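Local atomic coordinates of cytosolic iron-sulfur protein assembly protein 1 (Saccharomyces cerevisiae, PDB entry 2HES), a protein that serves as an essential component of the cytosolic iron-sulfur protein assembly machinery, needed for maturation of extramitochondrial iron-sulfur proteins, and interacts with NAR1. Residues K129-W134 with S147-H152; E109-A114 with C125-S130; S164-A169 with W180-D185; Y121-S126 with V159-S164. One frame throughout, in Å; residues are numbered along the deposited sequence.

Interaction 1: residues K129-W134 with S147-H152; sequences KSVWIW and SVLQEH
The outer hairpin of a propeller blade, strands 131-135 and 144-149, sets Val-131 against Leu-149 and Ile-133 against Ser-147 as antiparallel hydrogen-bonded pairs. Val-131 N gives a bond to Leu-149 O (2.9 Å), and Leu-149 N returns one to Val-131 O (2.7 Å). Between these two pairs, on the other face, Val-148 covers one side of the Trp-132 indole: its CG2 stands 3.8 Å from the centroid of the six-membered ring, almost on the normal. With CG1 anti to the backbone N (chi1 175°), both Val-148 methyls lie along the ring, CG1 3.6 Å from Trp-132 NE1. Replacing the indole by an alanine is likely to leave both without their aromatic partner. A water donates to Lys-129 O and Leu-149 O and accepts from Glu-151 N, where direct pairing ends. Nearby, His-152 bonds to Asp-174 through ND1. On the opposite face Ile-133 CG1 meets Leu-149 CD1 at 3.8 Å. There Val-131 and Ile-133 reach Leu-168 of strand 167-172, Leu-149 packs on Trp-180, and strand 121-126 lies along the hairpin's inner edge.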
loop_
_atom_site.group_PDB
_atom_site.type_symbol
_atom_site.label_atom_id
_atom_site.label_comp_id
_atom_site.label_asym_id
_atom_site.label_seq_id
_atom_site.Cartn_x
_atom_site.Cartn_y
_atom_site.Cartn_z
ATOM N N LYS A 129 -0.345 -0.116 -17.373
ATOM C CA LYS A 129 -1.799 0.110 -17.237
ATOM C C LYS A 129 -2.560 -1.134 -16.764
ATOM O O LYS A 129 -3.778 -1.095 -16.622
ATOM C CB LYS A 129 -2.453 0.729 -18.502
ATOM C CG LYS A 129 -1.598 1.802 -19.236
ATOM C CD LYS A 129 -2.292 2.160 -20.567
ATOM C CE LYS A 129 -1.576 3.282 -21.331
ATOM N NZ LYS A 129 -0.251 2.885 -21.922
ATOM N N SER A 130 -1.849 -2.225 -16.488
ATOM C CA SER A 130 -2.544 -3.441 -16.081
ATOM C C SER A 130 -2.366 -3.805 -14.611
ATOM O O SER A 130 -1.475 -3.311 -13.898
ATOM C CB SER A 130 -2.090 -4.634 -16.919
ATOM O OG SER A 130 -0.780 -4.992 -16.498
ATOM N N VAL A 131 -3.230 -4.737 -14.207
ATOM C CA VAL A 131 -3.173 -5.421 -12.922
ATOM C C VAL A 131 -3.218 -6.907 -13.289
ATOM O O VAL A 131 -4.120 -7.350 -14.009
ATOM C CB VAL A 131 -4.389 -5.031 -12.030
ATOM C CG1 VAL A 131 -4.364 -5.811 -10.693
ATOM C CG2 VAL A 131 -4.343 -3.526 -11.710
ATOM N N TRP A 132 -2.216 -7.634 -12.821
ATOM C CA TRP A 132 -2.145 -9.096 -12.949
ATOM C C TRP A 132 -2.511 -9.766 -11.632
ATOM O O TRP A 132 -2.171 -9.274 -10.541
ATOM C CB TRP A 132 -0.751 -9.508 -13.423
ATOM C CG TRP A 132 -0.421 -9.122 -14.857
ATOM C CD1 TRP A 132 -0.667 -7.906 -15.493
ATOM C CD2 TRP A 132 0.258 -9.933 -15.811
ATOM N NE1 TRP A 132 -0.198 -7.954 -16.788
ATOM C CE2 TRP A 132 0.377 -9.178 -17.003
ATOM C CE3 TRP A 132 0.768 -11.249 -15.778
ATOM C CZ2 TRP A 132 0.981 -9.688 -18.160
ATOM C CZ3 TRP A 132 1.385 -11.756 -16.931
ATOM C CH2 TRP A 132 1.488 -10.972 -18.103
ATOM N N ILE A 133 -3.230 -10.893 -11.733
ATOM C CA ILE A 133 -3.564 -11.709 -10.556
ATOM C C ILE A 133 -2.851 -13.038 -10.699
ATOM O O ILE A 133 -2.991 -13.721 -11.746
ATOM C CB ILE A 133 -5.094 -11.962 -10.369
ATOM C CG1 ILE A 133 -5.906 -10.657 -10.367
ATOM C CG2 ILE A 133 -5.343 -12.725 -9.058
ATOM C CD1 ILE A 133 -5.631 -9.781 -9.211
ATOM N N TRP A 134 -2.051 -13.380 -9.694
ATOM C CA TRP A 134 -1.298 -14.646 -9.688
ATOM C C TRP A 134 -1.850 -15.495 -8.535
ATOM O O TRP A 134 -2.279 -14.966 -7.501
ATOM C CB TRP A 134 0.218 -14.411 -9.488
ATOM C CG TRP A 134 0.948 -13.694 -10.629
ATOM C CD1 TRP A 134 1.126 -12.324 -10.780
ATOM C CD2 TRP A 134 1.596 -14.310 -11.766
ATOM N NE1 TRP A 134 1.832 -12.077 -11.951
ATOM C CE2 TRP A 134 2.128 -13.268 -12.567
ATOM C CE3 TRP A 134 1.778 -15.646 -12.181
ATOM C CZ2 TRP A 134 2.835 -13.512 -13.753
ATOM C CZ3 TRP A 134 2.476 -15.885 -13.374
ATOM C CH2 TRP A 134 3.008 -14.819 -14.138
ATOM N N SER A 147 -5.412 -14.010 -14.142
ATOM C CA SER A 147 -6.072 -12.908 -14.852
ATOM C C SER A 147 -5.128 -11.760 -15.174
ATOM O O SER A 147 -4.165 -11.500 -14.440
ATOM C CB SER A 147 -7.272 -12.390 -14.055
ATOM O OG SER A 147 -7.931 -11.425 -14.839
ATOM N N VAL A 148 -5.391 -11.119 -16.303
ATOM C CA VAL A 148 -4.641 -9.948 -16.754
ATOM C C VAL A 148 -5.673 -8.850 -16.985
ATOM O O VAL A 148 -6.507 -8.956 -17.912
ATOM C CB VAL A 148 -3.862 -10.234 -18.041
ATOM C CG1 VAL A 148 -3.192 -8.950 -18.530
ATOM C CG2 VAL A 148 -2.775 -11.261 -17.795
ATOM N N LEU A 149 -5.618 -7.808 -16.148
ATOM C CA LEU A 149 -6.741 -6.887 -15.989
ATOM C C LEU A 149 -6.337 -5.533 -16.539
ATOM O O LEU A 149 -5.475 -4.841 -15.961
ATOM C CB LEU A 149 -7.078 -6.756 -14.520
ATOM C CG LEU A 149 -7.574 -8.054 -13.907
ATOM C CD1 LEU A 149 -7.570 -7.931 -12.415
ATOM C CD2 LEU A 149 -8.987 -8.384 -14.506
ATOM N N GLN A 150 -6.919 -5.214 -17.691
ATOM C CA GLN A 150 -6.490 -4.049 -18.479
ATOM C C GLN A 150 -7.682 -3.144 -18.708
ATOM O O GLN A 150 -8.321 -3.196 -19.761
ATOM C CB GLN A 150 -5.877 -4.542 -19.807
ATOM C CG GLN A 150 -4.673 -5.439 -19.610
ATOM C CD GLN A 150 -3.945 -5.730 -20.903
ATOM O OE1 GLN A 150 -3.948 -6.865 -21.382
ATOM N NE2 GLN A 150 -3.344 -4.699 -21.496
ATOM N N GLU A 151 -8.007 -2.316 -17.715
ATOM C CA GLU A 151 -9.095 -1.337 -17.884
ATOM C C GLU A 151 -8.671 0.097 -17.635
ATOM O O GLU A 151 -9.259 1.039 -18.229
ATOM C CB GLU A 151 -10.320 -1.681 -17.032
ATOM C CG GLU A 151 -10.882 -3.116 -17.236
ATOM C CD GLU A 151 -11.239 -3.459 -18.687
ATOM O OE1 GLU A 151 -11.878 -2.636 -19.389
ATOM O OE2 GLU A 151 -10.890 -4.579 -19.122
ATOM N N HIS A 152 -7.664 0.272 -16.779
ATOM C CA HIS A 152 -7.088 1.592 -16.509
ATOM C C HIS A 152 -6.576 2.115 -17.846
ATOM O O HIS A 152 -6.217 1.329 -18.733
ATOM C CB HIS A 152 -5.963 1.553 -15.445
ATOM C CG HIS A 152 -6.484 1.494 -14.038
ATOM N ND1 HIS A 152 -7.203 2.527 -13.470
ATOM C CD2 HIS A 152 -6.414 0.520 -13.095
ATOM C CE1 HIS A 152 -7.547 2.188 -12.234
ATOM N NE2 HIS A 152 -7.099 0.977 -11.990
HETATM O O HOH W 1 -6.031 -2.050 -15.546
HETATM O O HOH W 2 -5.493 -1.213 -19.599
#

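Interaction 2: residues E109-A114 with C125-S130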
loop_
_atom_site.group_PDB
_atom_site.type_symbol
_atom_site.label_atom_id
_atom_site.label_comp_id
_atom_site.label_asym_id
_atom_site.label_seq_id
_atom_site.Cartn_x
_atom_site.Cartn_y
_atom_site.Cartn_z
ATOM N N GLU A 109 7.661 -1.109 -15.868
ATOM C CA GLU A 109 7.917 -0.983 -14.447
ATOM C C GLU A 109 6.768 -1.554 -13.626
ATOM O O GLU A 109 5.604 -1.157 -13.830
ATOM C CB GLU A 109 8.114 0.484 -14.077
ATOM C CG GLU A 109 9.262 1.161 -14.878
ATOM C CD GLU A 109 9.377 2.655 -14.620
ATOM O OE1 GLU A 109 8.339 3.331 -14.488
ATOM O OE2 GLU A 109 10.524 3.149 -14.542
ATOM N N VAL A 110 7.103 -2.430 -12.685
ATOM C CA VAL A 110 6.134 -2.901 -11.674
ATOM C C VAL A 110 6.053 -1.818 -10.602
ATOM O O VAL A 110 7.094 -1.366 -10.105
ATOM C CB VAL A 110 6.546 -4.255 -11.008
ATOM C CG1 VAL A 110 5.613 -4.598 -9.793
ATOM C CG2 VAL A 110 6.562 -5.397 -11.992
ATOM N N LYS A 111 4.843 -1.361 -10.294
ATOM C CA LYS A 111 4.641 -0.302 -9.291
ATOM C C LYS A 111 4.140 -0.798 -7.943
ATOM O O LYS A 111 4.302 -0.122 -6.930
ATOM C CB LYS A 111 3.633 0.751 -9.764
ATOM C CG LYS A 111 4.008 1.566 -10.993
ATOM C CD LYS A 111 5.398 2.226 -10.831
ATOM C CE LYS A 111 5.770 2.976 -12.088
ATOM N NZ LYS A 111 5.016 4.254 -12.167
ATOM N N GLY A 112 3.477 -1.958 -7.926
ATOM C CA GLY A 112 2.950 -2.466 -6.687
ATOM C C GLY A 112 2.767 -3.971 -6.636
ATOM O O GLY A 112 2.542 -4.629 -7.675
ATOM N N VAL A 113 2.875 -4.492 -5.428
ATOM C CA VAL A 113 2.515 -5.908 -5.151
ATOM C C VAL A 113 1.653 -5.954 -3.910
ATOM O O VAL A 113 1.871 -5.176 -2.953
ATOM C CB VAL A 113 3.764 -6.847 -4.993
ATOM C CG1 VAL A 113 4.642 -6.817 -6.239
ATOM C CG2 VAL A 113 4.620 -6.444 -3.808
ATOM N N ALA A 114 0.701 -6.884 -3.869
ATOM C CA ALA A 114 -0.189 -6.980 -2.722
ATOM C C ALA A 114 -0.830 -8.354 -2.711
ATOM O O ALA A 114 -1.221 -8.869 -3.791
ATOM C CB ALA A 114 -1.275 -5.902 -2.763
ATOM N N CYS A 125 0.866 -4.602 -10.156
ATOM C CA CYS A 125 0.407 -3.537 -11.067
ATOM C C CYS A 125 1.602 -2.824 -11.622
ATOM O O CYS A 125 2.721 -2.947 -11.102
ATOM C CB CYS A 125 -0.558 -2.545 -10.411
ATOM S SG CYS A 125 0.219 -1.591 -9.109
ATOM N N SER A 126 1.339 -2.084 -12.697
ATOM C CA SER A 126 2.398 -1.685 -13.578
ATOM C C SER A 126 2.119 -0.343 -14.274
ATOM O O SER A 126 0.960 0.050 -14.547
ATOM C CB SER A 126 2.612 -2.792 -14.606
ATOM O OG SER A 126 3.687 -2.486 -15.469
ATOM N N ARG A 127 3.219 0.306 -14.631
ATOM C CA ARG A 127 3.202 1.406 -15.599
ATOM C C ARG A 127 2.494 1.049 -16.927
ATOM O O ARG A 127 2.021 1.939 -17.664
ATOM C CB ARG A 127 4.626 1.859 -15.858
ATOM C CG ARG A 127 4.712 3.090 -16.775
ATOM C CD ARG A 127 5.948 3.901 -16.453
ATOM N NE ARG A 127 5.980 5.168 -17.195
ATOM C CZ ARG A 127 7.093 5.770 -17.599
ATOM N NH1 ARG A 127 8.287 5.219 -17.354
ATOM N NH2 ARG A 127 7.019 6.918 -18.275
ATOM N N ASP A 128 2.375 -0.246 -17.210
ATOM C CA ASP A 128 1.750 -0.735 -18.437
ATOM C C ASP A 128 0.222 -0.712 -18.421
ATOM O O ASP A 128 -0.417 -1.170 -19.355
ATOM C CB ASP A 128 2.307 -2.124 -18.794
ATOM C CG ASP A 128 1.744 -3.226 -17.924
ATOM O OD1 ASP A 128 0.788 -2.960 -17.156
ATOM O OD2 ASP A 128 2.240 -4.381 -18.023
ATOM N N LYS A 129 -0.345 -0.116 -17.373
ATOM C CA LYS A 129 -1.799 0.110 -17.237
ATOM C C LYS A 129 -2.560 -1.134 -16.764
ATOM O O LYS A 129 -3.778 -1.095 -16.622
ATOM C CB LYS A 129 -2.453 0.729 -18.502
ATOM C CG LYS A 129 -1.598 1.802 -19.236
ATOM C CD LYS A 129 -2.292 2.160 -20.567
ATOM C CE LYS A 129 -1.576 3.282 -21.331
ATOM N NZ LYS A 129 -0.251 2.885 -21.922
ATOM N N SER A 130 -1.849 -2.225 -16.488
ATOM C CA SER A 130 -2.544 -3.441 -16.081
ATOM C C SER A 130 -2.366 -3.805 -14.611
ATOM O O SER A 130 -1.475 -3.311 -13.898
ATOM C CB SER A 130 -2.090 -4.634 -16.919
ATOM O OG SER A 130 -0.780 -4.992 -16.498
#
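Antiparallel strands 110-115 and 121-126 meet through a classic beta bulge, in which Lys-111 and Gly-112 both face Cys-125. Cys-125 O takes a 2.8 Å bond from Lys-111 N and a weak, longer one from Gly-112 N, while Cys-125 N donates to Gly-112 O at 3.0 Å. The sulfur, turned between its own backbone N and carbonyl carbon (chi1 65°), lies against the bulge, with Cys-125 SG 3.5 Å from Gly-112 N. At the turn end of the pair, Glu-109 O is gripped twice: Arg-127 N arrives nearly in line with the carbonyl bond, and Ser-126 OG comes from above the carbonyl plane, each at 2.9 Å. The same Ser-126 OG accepts from Asp-128 N, closing an ST turn. With an alanine here, Glu-109 O would probably lose one of its two donors and Asp-128 N its side-chain acceptor. Glu-109 and Arg-127 run side by side in the same direction; their salt bridge is long, 3.4 Å from Glu-109 OE1 to Arg-127 NH1. Lys-111 crosses Arg-127 and carries its NZ to Asp-155, a carboxylate that probably eases the nearness of the two positive side chains. Asp-128 OD1 accepts from both Ser-130 N and Ser-130 OG, the former making an Asx turn. Thus a type I turn from Ser-126 to Lys-129, braced by short side chains, leads from the second strand of a WD40 blade to the third.

Interaction 3: residues S164-A169 with W180-D185; sequences SEALLA and WKDYDD
Leu-168 and Trp-180 form an antiparallel hydrogen-bonded pair with a bond in each direction: Leu-168 N to Trp-180 O at 3.0 Å and Trp-180 N to Leu-168 O at 2.8 Å, both donors in the carbonyl planes. With CG anti to the carbonyl carbon (chi1 -52°), the indole of Trp-180 is brought edge-on to the Leu-168 carbonyl, so that Trp-180 CD1 lies 3.5 Å from Leu-168 O. On the opposite face Leu-167 bends its CD1 to within 3.7 Å of Trp-180 O, beside the base of Lys-181. Further out, Trp-180 NE1 is hydrogen-bonded to Ser-170 OG, a bond that would help set the turn of the indole; Ser-170 OG also meets His-152 NE2, as in the His-Ser-Trp network of WD40 blades. Past the pair, Asp-182 OD2 accepts a 2.8 Å hydrogen bond from Asp-185 N in an Asx motif. The hairpin joins the two middle strands of its blade; the buried leucines, one on each face, and the indole probably keep water from these backbone bonds.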
loop_
_atom_site.group_PDB
_atom_site.type_symbol
_atom_site.label_atom_id
_atom_site.label_comp_id
_atom_site.label_asym_id
_atom_site.label_seq_id
_atom_site.Cartn_x
_atom_site.Cartn_y
_atom_site.Cartn_z
ATOM N N SER A 164 -10.448 -8.894 4.382
ATOM C CA SER A 164 -11.209 -10.172 4.562
ATOM C C SER A 164 -12.134 -10.604 3.404
ATOM O O SER A 164 -12.914 -11.574 3.529
ATOM C CB SER A 164 -12.097 -10.063 5.782
ATOM O OG SER A 164 -13.116 -9.118 5.522
ATOM N N GLU A 165 -12.146 -9.857 2.316
ATOM C CA GLU A 165 -12.860 -10.313 1.131
ATOM C C GLU A 165 -11.851 -10.349 -0.016
ATOM O O GLU A 165 -10.814 -9.727 0.075
ATOM C CB GLU A 165 -14.016 -9.384 0.811
ATOM C CG GLU A 165 -14.975 -9.144 1.984
ATOM C CD GLU A 165 -16.003 -10.249 2.137
ATOM O OE1 GLU A 165 -16.494 -10.766 1.111
ATOM O OE2 GLU A 165 -16.331 -10.605 3.282
ATOM N N ALA A 166 -12.142 -11.140 -1.052
ATOM C CA ALA A 166 -11.306 -11.212 -2.243
ATOM C C ALA A 166 -11.761 -10.041 -3.140
ATOM O O ALA A 166 -12.362 -10.208 -4.203
ATOM C CB ALA A 166 -11.449 -12.588 -2.927
ATOM N N LEU A 167 -11.468 -8.846 -2.644
ATOM C CA LEU A 167 -11.790 -7.613 -3.362
ATOM C C LEU A 167 -10.497 -6.815 -3.434
ATOM O O LEU A 167 -9.789 -6.653 -2.405
ATOM C CB LEU A 167 -12.823 -6.863 -2.502
ATOM C CG LEU A 167 -13.672 -5.740 -3.061
ATOM C CD1 LEU A 167 -14.562 -6.298 -4.164
ATOM C CD2 LEU A 167 -14.535 -5.082 -1.967
ATOM N N LEU A 168 -10.238 -6.234 -4.612
ATOM C CA LEU A 168 -8.933 -5.631 -4.887
ATOM C C LEU A 168 -9.225 -4.205 -5.347
ATOM O O LEU A 168 -10.178 -3.991 -6.111
ATOM C CB LEU A 168 -8.256 -6.372 -6.032
ATOM C CG LEU A 168 -6.908 -5.816 -6.446
ATOM C CD1 LEU A 168 -5.850 -5.924 -5.383
ATOM C CD2 LEU A 168 -6.464 -6.527 -7.726
ATOM N N ALA A 169 -8.436 -3.256 -4.863
ATOM C CA ALA A 169 -8.526 -1.820 -5.309
ATOM C C ALA A 169 -7.225 -1.390 -5.985
ATOM O O ALA A 169 -6.146 -1.539 -5.399
ATOM C CB ALA A 169 -8.817 -0.926 -4.096
ATOM N N TRP A 180 -12.022 -4.579 -8.146
ATOM C CA TRP A 180 -12.026 -5.789 -8.926
ATOM C C TRP A 180 -12.482 -6.927 -8.034
ATOM O O TRP A 180 -12.099 -6.980 -6.850
ATOM C CB TRP A 180 -10.611 -6.105 -9.378
ATOM C CG TRP A 180 -9.951 -4.956 -10.063
ATOM C CD1 TRP A 180 -9.218 -3.985 -9.446
ATOM C CD2 TRP A 180 -9.848 -4.713 -11.482
ATOM N NE1 TRP A 180 -8.710 -3.105 -10.400
ATOM C CE2 TRP A 180 -9.080 -3.532 -11.645
ATOM C CE3 TRP A 180 -10.368 -5.357 -12.636
ATOM C CZ2 TRP A 180 -8.800 -2.970 -12.922
ATOM C CZ3 TRP A 180 -10.122 -4.785 -13.896
ATOM C CH2 TRP A 180 -9.320 -3.593 -14.018
ATOM N N LYS A 181 -13.267 -7.825 -8.610
ATOM C CA LYS A 181 -13.875 -8.928 -7.849
ATOM C C LYS A 181 -13.924 -10.131 -8.774
ATOM O O LYS A 181 -14.006 -9.933 -9.970
ATOM C CB LYS A 181 -15.316 -8.524 -7.562
ATOM C CG LYS A 181 -16.115 -9.567 -6.879
ATOM C CD LYS A 181 -17.413 -8.941 -6.425
ATOM C CE LYS A 181 -18.232 -9.989 -5.672
ATOM N NZ LYS A 181 -19.299 -9.408 -4.838
ATOM N N ASP A 182 -13.910 -11.360 -8.239
ATOM C CA ASP A 182 -14.071 -12.507 -9.139
ATOM C C ASP A 182 -15.411 -13.204 -8.965
ATOM O O ASP A 182 -16.015 -13.169 -7.880
ATOM C CB ASP A 182 -12.954 -13.520 -8.957
ATOM C CG ASP A 182 -13.236 -14.494 -7.846
ATOM O OD1 ASP A 182 -13.024 -14.129 -6.673
ATOM O OD2 ASP A 182 -13.681 -15.622 -8.153
ATOM N N TYR A 183 -15.875 -13.810 -10.060
ATOM C CA TYR A 183 -16.871 -14.872 -10.001
ATOM C C TYR A 183 -16.211 -16.109 -10.582
ATOM O O TYR A 183 -15.977 -16.175 -11.788
ATOM C CB TYR A 183 -18.149 -14.474 -10.750
ATOM C CG TYR A 183 -18.910 -13.427 -9.974
ATOM C CD1 TYR A 183 -19.813 -13.790 -8.966
ATOM C CD2 TYR A 183 -18.697 -12.068 -10.206
ATOM C CE1 TYR A 183 -20.490 -12.822 -8.226
ATOM C CE2 TYR A 183 -19.369 -11.094 -9.470
ATOM C CZ TYR A 183 -20.261 -11.481 -8.487
ATOM O OH TYR A 183 -20.926 -10.518 -7.765
ATOM N N ASP A 184 -15.836 -17.039 -9.704
ATOM C CA ASP A 184 -15.127 -18.270 -10.099
ATOM C C ASP A 184 -13.899 -17.957 -10.959
ATOM O O ASP A 184 -13.798 -18.411 -12.108
ATOM C CB ASP A 184 -16.088 -19.240 -10.818
ATOM C CG ASP A 184 -15.565 -20.685 -10.867
ATOM O OD1 ASP A 184 -15.044 -21.204 -9.845
ATOM O OD2 ASP A 184 -15.688 -21.314 -11.935
ATOM N N ASP A 185 -12.989 -17.159 -10.395
ATOM C CA ASP A 185 -11.712 -16.791 -11.033
ATOM C C ASP A 185 -11.834 -15.927 -12.291
ATOM O O ASP A 185 -10.814 -15.513 -12.851
ATOM C CB ASP A 185 -10.831 -18.024 -11.293
ATOM C CG ASP A 185 -10.795 -18.980 -10.107
ATOM O OD1 ASP A 185 -9.774 -18.986 -9.379
ATOM O OD2 ASP A 185 -11.793 -19.723 -9.906
#

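Interaction 4: residues Y121-S126 with V159-S164; sequences YLATCS and VIWHPS
The indole of Trp-161 slants against strand 121-126, with Ala-123 CB and Tyr-121 CB approaching it obliquely and Ala-123 N lying at its edge, in the ring plane. Ala-123 CB comes 3.6 Å from Trp-161 NE1, and Tyr-121 CB is 3.8 Å from both Trp-161 CZ2 and Trp-161 CH2. A first torsion of -59°, which sets CG beside the backbone N, directs the ring across to strand 121-126 of the adjacent blade. Trp-161 NE1 makes a weak hydrogen bond to Ala-114 O, and the ring meets that of Trp-187 with the planes about 85° apart. Tyr-121 leads its own ring away, to a weak hydrogen bond between its OH and Asp-185. Toward the other end, Val-159 spreads its two methyls against Cys-125: Val-159 CG1 is 3.8 Å from Cys-125 CB, and Val-159 CG2 is 4.0 Å from Cys-125 SG. Leu-168 of strand 167-172 touches Ala-123, Val-159 and Trp-161. Strands 121-126 and 156-161 belong to successive blades, and their axes pass 7.5 Å apart, too far for backbone pairing. Across them the blades meet mainly through apolar contact, with weak polar links at the side, and the small Ala-123 leaves the indole room to lie near the strand.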
loop_
_atom_site.group_PDB
_atom_site.type_symbol
_atom_site.label_atom_id
_atom_site.label_comp_id
_atom_site.label_asym_id
_atom_site.label_seq_id
_atom_site.Cartn_x
_atom_site.Cartn_y
_atom_site.Cartn_z
ATOM N N TYR A 121 -3.493 -15.271 -3.389
ATOM C CA TYR A 121 -3.449 -14.439 -4.586
ATOM C C TYR A 121 -2.475 -13.315 -4.336
ATOM O O TYR A 121 -2.438 -12.755 -3.244
ATOM C CB TYR A 121 -4.829 -13.847 -4.873
ATOM C CG TYR A 121 -5.858 -14.865 -5.261
ATOM C CD1 TYR A 121 -5.635 -15.754 -6.319
ATOM C CD2 TYR A 121 -7.081 -14.916 -4.589
ATOM C CE1 TYR A 121 -6.627 -16.693 -6.685
ATOM C CE2 TYR A 121 -8.061 -15.841 -4.943
ATOM C CZ TYR A 121 -7.818 -16.727 -5.983
ATOM O OH TYR A 121 -8.799 -17.639 -6.326
ATOM N N LEU A 122 -1.639 -13.084 -5.327
ATOM C CA LEU A 122 -0.732 -11.969 -5.368
ATOM C C LEU A 122 -1.114 -11.136 -6.585
ATOM O O LEU A 122 -1.110 -11.618 -7.716
ATOM C CB LEU A 122 0.725 -12.480 -5.478
ATOM C CG LEU A 122 1.782 -11.390 -5.641
ATOM C CD1 LEU A 122 1.873 -10.610 -4.378
ATOM C CD2 LEU A 122 3.194 -11.984 -6.024
ATOM N N ALA A 123 -1.498 -9.882 -6.330
ATOM C CA ALA A 123 -1.751 -8.906 -7.389
ATOM C C ALA A 123 -0.513 -8.072 -7.668
ATOM O O ALA A 123 0.211 -7.687 -6.740
ATOM C CB ALA A 123 -2.860 -7.967 -6.956
ATOM N N THR A 124 -0.279 -7.787 -8.942
ATOM C CA THR A 124 0.813 -6.904 -9.311
ATOM C C THR A 124 0.265 -5.783 -10.211
ATOM O O THR A 124 -0.711 -5.982 -10.946
ATOM C CB THR A 124 1.995 -7.649 -9.983
ATOM O OG1 THR A 124 1.646 -8.082 -11.311
ATOM C CG2 THR A 124 2.516 -8.839 -9.081
ATOM N N CYS A 125 0.866 -4.602 -10.156
ATOM C CA CYS A 125 0.407 -3.537 -11.067
ATOM C C CYS A 125 1.602 -2.824 -11.622
ATOM O O CYS A 125 2.721 -2.947 -11.102
ATOM C CB CYS A 125 -0.558 -2.545 -10.411
ATOM S SG CYS A 125 0.219 -1.591 -9.109
ATOM N N SER A 126 1.339 -2.084 -12.697
ATOM C CA SER A 126 2.398 -1.685 -13.578
ATOM C C SER A 126 2.119 -0.343 -14.274
ATOM O O SER A 126 0.960 0.050 -14.547
ATOM C CB SER A 126 2.612 -2.792 -14.606
ATOM O OG SER A 126 3.687 -2.486 -15.469
ATOM N N VAL A 159 -1.884 -1.217 -5.670
ATOM C CA VAL A 159 -2.920 -2.254 -5.466
ATOM C C VAL A 159 -3.010 -2.583 -3.976
ATOM O O VAL A 159 -1.998 -2.554 -3.251
ATOM C CB VAL A 159 -2.621 -3.576 -6.266
ATOM C CG1 VAL A 159 -3.012 -3.401 -7.658
ATOM C CG2 VAL A 159 -1.143 -3.958 -6.181
ATOM N N ILE A 160 -4.222 -2.884 -3.505
ATOM C CA ILE A 160 -4.421 -3.338 -2.142
ATOM C C ILE A 160 -5.670 -4.173 -2.091
ATOM O O ILE A 160 -6.630 -3.919 -2.821
ATOM C CB ILE A 160 -4.436 -2.194 -1.101
ATOM C CG1 ILE A 160 -4.182 -2.726 0.316
ATOM C CG2 ILE A 160 -5.751 -1.342 -1.244
ATOM C CD1 ILE A 160 -3.840 -1.633 1.297
ATOM N N TRP A 161 -5.612 -5.249 -1.306
ATOM C CA TRP A 161 -6.811 -6.036 -1.071
ATOM C C TRP A 161 -7.549 -5.659 0.204
ATOM O O TRP A 161 -6.939 -5.200 1.196
ATOM C CB TRP A 161 -6.452 -7.538 -0.964
ATOM C CG TRP A 161 -5.781 -8.099 -2.152
ATOM C CD1 TRP A 161 -4.443 -7.968 -2.515
ATOM C CD2 TRP A 161 -6.355 -8.985 -3.120
ATOM N NE1 TRP A 161 -4.182 -8.688 -3.651
ATOM C CE2 TRP A 161 -5.332 -9.315 -4.053
ATOM C CE3 TRP A 161 -7.631 -9.539 -3.287
ATOM C CZ2 TRP A 161 -5.561 -10.150 -5.157
ATOM C CZ3 TRP A 161 -7.871 -10.325 -4.407
ATOM C CH2 TRP A 161 -6.835 -10.637 -5.323
ATOM N N HIS A 162 -8.866 -5.904 0.187
ATOM C CA HIS A 162 -9.695 -5.809 1.381
ATOM C C HIS A 162 -9.132 -6.751 2.497
ATOM O O HIS A 162 -8.498 -7.750 2.159
ATOM C CB HIS A 162 -11.127 -6.160 0.987
ATOM C CG HIS A 162 -12.132 -5.928 2.073
ATOM N ND1 HIS A 162 -12.434 -6.869 3.042
ATOM C CD2 HIS A 162 -12.898 -4.844 2.351
ATOM C CE1 HIS A 162 -13.341 -6.368 3.857
ATOM N NE2 HIS A 162 -13.616 -5.133 3.478
ATOM N N PRO A 163 -9.318 -6.411 3.792
ATOM C CA PRO A 163 -8.749 -7.213 4.880
ATOM C C PRO A 163 -9.275 -8.648 4.972
ATOM O O PRO A 163 -8.576 -9.491 5.581
ATOM C CB PRO A 163 -9.104 -6.418 6.151
ATOM C CG PRO A 163 -10.284 -5.555 5.745
ATOM C CD PRO A 163 -9.953 -5.192 4.309
ATOM N N SER A 164 -10.448 -8.894 4.382
ATOM C CA SER A 164 -11.209 -10.172 4.562
ATOM C C SER A 164 -12.134 -10.604 3.404
ATOM O O SER A 164 -12.914 -11.574 3.529
ATOM C CB SER A 164 -12.097 -10.063 5.782
ATOM O OG SER A 164 -13.116 -9.118 5.522
#

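Overall arrangement
From the N terminus, interaction 2 comes first, closing the hairpin of strands 110-115 and 121-126 in WD 3. Interaction 4 starts on the latter strand, sharing Cys-125 and Ser-126 with interaction 2, and closes a much longer loop at strand 156-161. Within that loop lies interaction 1, which begins at Lys-129 and Ser-130, where interaction 2 ends, and adds strand 144-149 to the same four-stranded blade. Interaction 3 follows in series, sharing Ser-164 with interaction 4, and pairs the middle strands of the next blade. Interactions 1, 2 and 3 thus bind strands within blades, whereas interaction 4 joins the two blades; interaction 3 also packs against interaction 1, adding to the seam between them.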